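Local coordinates for protein biphenyl 2,3-Dioxygenase Beta Subunit (Sphingobium yanoikuyae, PDB 2GBW) that probably serves as the beta subunit of a ring-hydroxylating dioxygenase, an enzyme that adds both atoms of dioxygen to an aromatic ring, at residues B[141-146]-B[153-158]. Residues are numbered along the deposited sequence; the frame is centred on the assembly and turned at random.
Sequences EDKLRR and VFRRKL
Phe-154 is sandwiched between Lys-143 and Arg-145 of the facing strand. Over one ring face lies Lys-143 CB, 3.8 Å from the Phe-154 centroid, a CH-pi contact made by the aliphatic root of a chain whose NZ runs on to Glu-115. On the opposite face the Arg-145 guanidinium stacks off-centre, its plane 14° from that of the ring and NH2 3.4 Å from Phe-154 CG; a bend at chi3 (79°) helps to lay it flat there. Lysine suits its place by offering methylenes to the ring and its ammonium to Glu-115, arginine because its flat guanidinium can stack and still salt-bridge Asp-43 through NH2.

The ring reaches this slot through a classic beta bulge in the hairpin of strands 132-147 and 150-160. Phe-154 and Arg-155 both face Lys-143, whose O accepts from Phe-154 N at 3.0 Å and, more loosely, from Arg-155 N at 3.3 Å. Beyond the bulge, Glu-141 and Lys-157 form a regular antiparallel hydrogen-bonded pair, their charged ends near each other without a direct salt bridge.

Glu-141, Lys-143, Arg-155 and Lys-157 point to one face of the sheet, Asp-142, Leu-144, Val-153 and Arg-156 to the opposite one, where Leu-144 CD2 packs on Val-153 CB. Arg-156 grips the carboxylate side-on: NE meets OD1 of Asp-142 at 2.8 Å and NH2 meets OD2 at 2.9 Å, both from the syn side but tilted out of the carboxylate plane. Tyr-20 also bonds OD2, while NH1 of Arg-156 pairs with Glu-23 and the C-terminal carboxylate of Cys-174. A leucine in place of Arg-156 would probably leave buried Asp-142 without its two-nitrogen partner. Thus this NTF2-like sheet holds charge by cation-pi stacking at the bulge and by a buried, two-pronged salt bridge beside Leu-144 and Val-153.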
loop_
_atom_site.group_PDB
_atom_site.type_symbol
_atom_site.label_atom_id
_atom_site.label_comp_id
_atom_site.label_asym_id
_atom_site.label_seq_id
_atom_site.Cartn_x
_atom_site.Cartn_y
_atom_site.Cartn_z
ATOM N N GLU B 141 26.662 4.801 11.687
ATOM C CA GLU B 141 28.102 4.692 11.861
ATOM C C GLU B 141 28.455 5.714 12.950
ATOM O O GLU B 141 28.372 6.918 12.697
ATOM C CB GLU B 141 28.839 4.953 10.544
ATOM C CG GLU B 141 28.486 3.945 9.455
ATOM C CD GLU B 141 29.038 4.263 8.067
ATOM O OE1 GLU B 141 29.708 5.308 7.856
ATOM O OE2 GLU B 141 28.789 3.410 7.169
ATOM N N ASP B 142 28.783 5.219 14.159
ATOM C CA ASP B 142 29.143 6.073 15.336
ATOM C C ASP B 142 30.614 5.964 15.653
ATOM O O ASP B 142 31.223 4.909 15.449
ATOM C CB ASP B 142 28.391 5.634 16.608
ATOM C CG ASP B 142 26.901 5.987 16.624
ATOM O OD1 ASP B 142 26.429 6.836 15.821
ATOM O OD2 ASP B 142 26.196 5.425 17.522
ATOM N N LYS B 143 31.161 7.044 16.221
ATOM C CA LYS B 143 32.354 7.015 17.051
ATOM C C LYS B 143 31.868 7.331 18.447
ATOM O O LYS B 143 31.207 8.367 18.662
ATOM C CB LYS B 143 33.355 8.077 16.649
ATOM C CG LYS B 143 33.867 8.009 15.193
ATOM C CD LYS B 143 35.365 8.349 15.123
ATOM C CE LYS B 143 36.254 7.205 15.647
ATOM N NZ LYS B 143 37.593 7.601 16.217
ATOM N N LEU B 144 32.146 6.438 19.384
ATOM C CA LEU B 144 31.810 6.633 20.794
ATOM C C LEU B 144 33.069 6.750 21.621
ATOM O O LEU B 144 34.118 6.205 21.253
ATOM C CB LEU B 144 31.066 5.423 21.328
ATOM C CG LEU B 144 29.791 4.915 20.640
ATOM C CD1 LEU B 144 29.310 3.739 21.446
ATOM C CD2 LEU B 144 28.675 5.950 20.552
ATOM N N ARG B 145 32.981 7.440 22.750
ATOM C CA ARG B 145 34.031 7.306 23.761
ATOM C C ARG B 145 33.414 6.985 25.104
ATOM O O ARG B 145 32.254 7.275 25.377
ATOM C CB ARG B 145 34.878 8.563 23.875
ATOM C CG ARG B 145 34.068 9.793 24.248
ATOM C CD ARG B 145 34.988 10.954 24.667
ATOM N NE ARG B 145 35.553 11.593 23.483
ATOM C CZ ARG B 145 35.014 12.611 22.811
ATOM N NH1 ARG B 145 33.866 13.173 23.193
ATOM N NH2 ARG B 145 35.633 13.076 21.735
ATOM N N ARG B 146 34.231 6.369 25.938
ATOM C CA ARG B 146 33.868 6.050 27.297
ATOM C C ARG B 146 33.661 7.327 28.095
ATOM O O ARG B 146 34.436 8.272 27.987
ATOM C CB ARG B 146 34.961 5.206 27.946
ATOM C CG ARG B 146 34.846 3.721 27.617
ATOM C CD ARG B 146 35.778 3.305 26.469
ATOM N NE ARG B 146 35.762 1.848 26.242
ATOM C CZ ARG B 146 36.486 1.216 25.318
ATOM N NH1 ARG B 146 37.323 1.891 24.534
ATOM N NH2 ARG B 146 36.370 -0.099 25.180
ATOM N N VAL B 153 28.279 9.581 22.400
ATOM C CA VAL B 153 28.602 9.613 20.980
ATOM C C VAL B 153 29.191 10.992 20.645
ATOM O O VAL B 153 28.687 12.029 21.111
ATOM C CB VAL B 153 27.371 9.239 20.118
ATOM C CG1 VAL B 153 26.186 10.232 20.335
ATOM C CG2 VAL B 153 27.717 9.179 18.594
ATOM N N PHE B 154 30.279 11.001 19.877
ATOM C CA PHE B 154 30.864 12.242 19.401
ATOM C C PHE B 154 30.857 12.326 17.884
ATOM O O PHE B 154 31.061 13.398 17.328
ATOM C CB PHE B 154 32.245 12.543 20.030
ATOM C CG PHE B 154 33.381 11.607 19.601
ATOM C CD1 PHE B 154 33.579 10.402 20.253
ATOM C CD2 PHE B 154 34.228 11.939 18.543
ATOM C CE1 PHE B 154 34.600 9.535 19.878
ATOM C CE2 PHE B 154 35.294 11.045 18.164
ATOM C CZ PHE B 154 35.437 9.855 18.835
ATOM N N ARG B 155 30.544 11.233 17.186
ATOM C CA ARG B 155 30.270 11.346 15.743
ATOM C C ARG B 155 29.179 10.371 15.414
ATOM O O ARG B 155 29.226 9.244 15.874
ATOM C CB ARG B 155 31.516 10.976 14.917
ATOM C CG ARG B 155 32.745 11.901 15.111
ATOM C CD ARG B 155 32.463 13.183 14.350
ATOM N NE ARG B 155 33.567 14.144 14.316
ATOM C CZ ARG B 155 33.957 14.909 15.331
ATOM N NH1 ARG B 155 33.362 14.839 16.518
ATOM N NH2 ARG B 155 34.998 15.726 15.160
ATOM N N ARG B 156 28.159 10.830 14.687
ATOM C CA ARG B 156 27.049 9.964 14.281
ATOM C C ARG B 156 26.742 10.252 12.853
ATOM O O ARG B 156 26.384 11.382 12.499
ATOM C CB ARG B 156 25.824 10.159 15.159
ATOM C CG ARG B 156 24.538 9.398 14.680
ATOM C CD ARG B 156 23.621 9.165 15.854
ATOM N NE ARG B 156 24.105 8.161 16.771
ATOM C CZ ARG B 156 23.607 7.960 17.992
ATOM N NH1 ARG B 156 22.588 8.712 18.418
ATOM N NH2 ARG B 156 24.137 7.020 18.783
ATOM N N LYS B 157 26.895 9.231 12.021
ATOM C CA LYS B 157 26.518 9.325 10.618
ATOM C C LYS B 157 25.382 8.369 10.366
ATOM O O LYS B 157 25.503 7.193 10.734
ATOM C CB LYS B 157 27.713 9.007 9.713
ATOM C CG LYS B 157 27.459 9.287 8.232
ATOM C CD LYS B 157 28.754 9.013 7.464
ATOM C CE LYS B 157 28.572 9.238 5.970
ATOM N NZ LYS B 157 29.889 8.901 5.355
ATOM N N LEU B 158 24.300 8.876 9.737
ATOM C CA LEU B 158 23.059 8.131 9.484
ATOM C C LEU B 158 22.856 8.028 7.995
ATOM O O LEU B 158 22.781 9.063 7.283
ATOM C CB LEU B 158 21.844 8.826 10.121
ATOM C CG LEU B 158 21.910 8.960 11.670
ATOM C CD1 LEU B 158 20.897 9.952 12.263
ATOM C CD2 LEU B 158 21.805 7.553 12.327
HETATM O O HOH W 1 30.351 6.020 5.610
#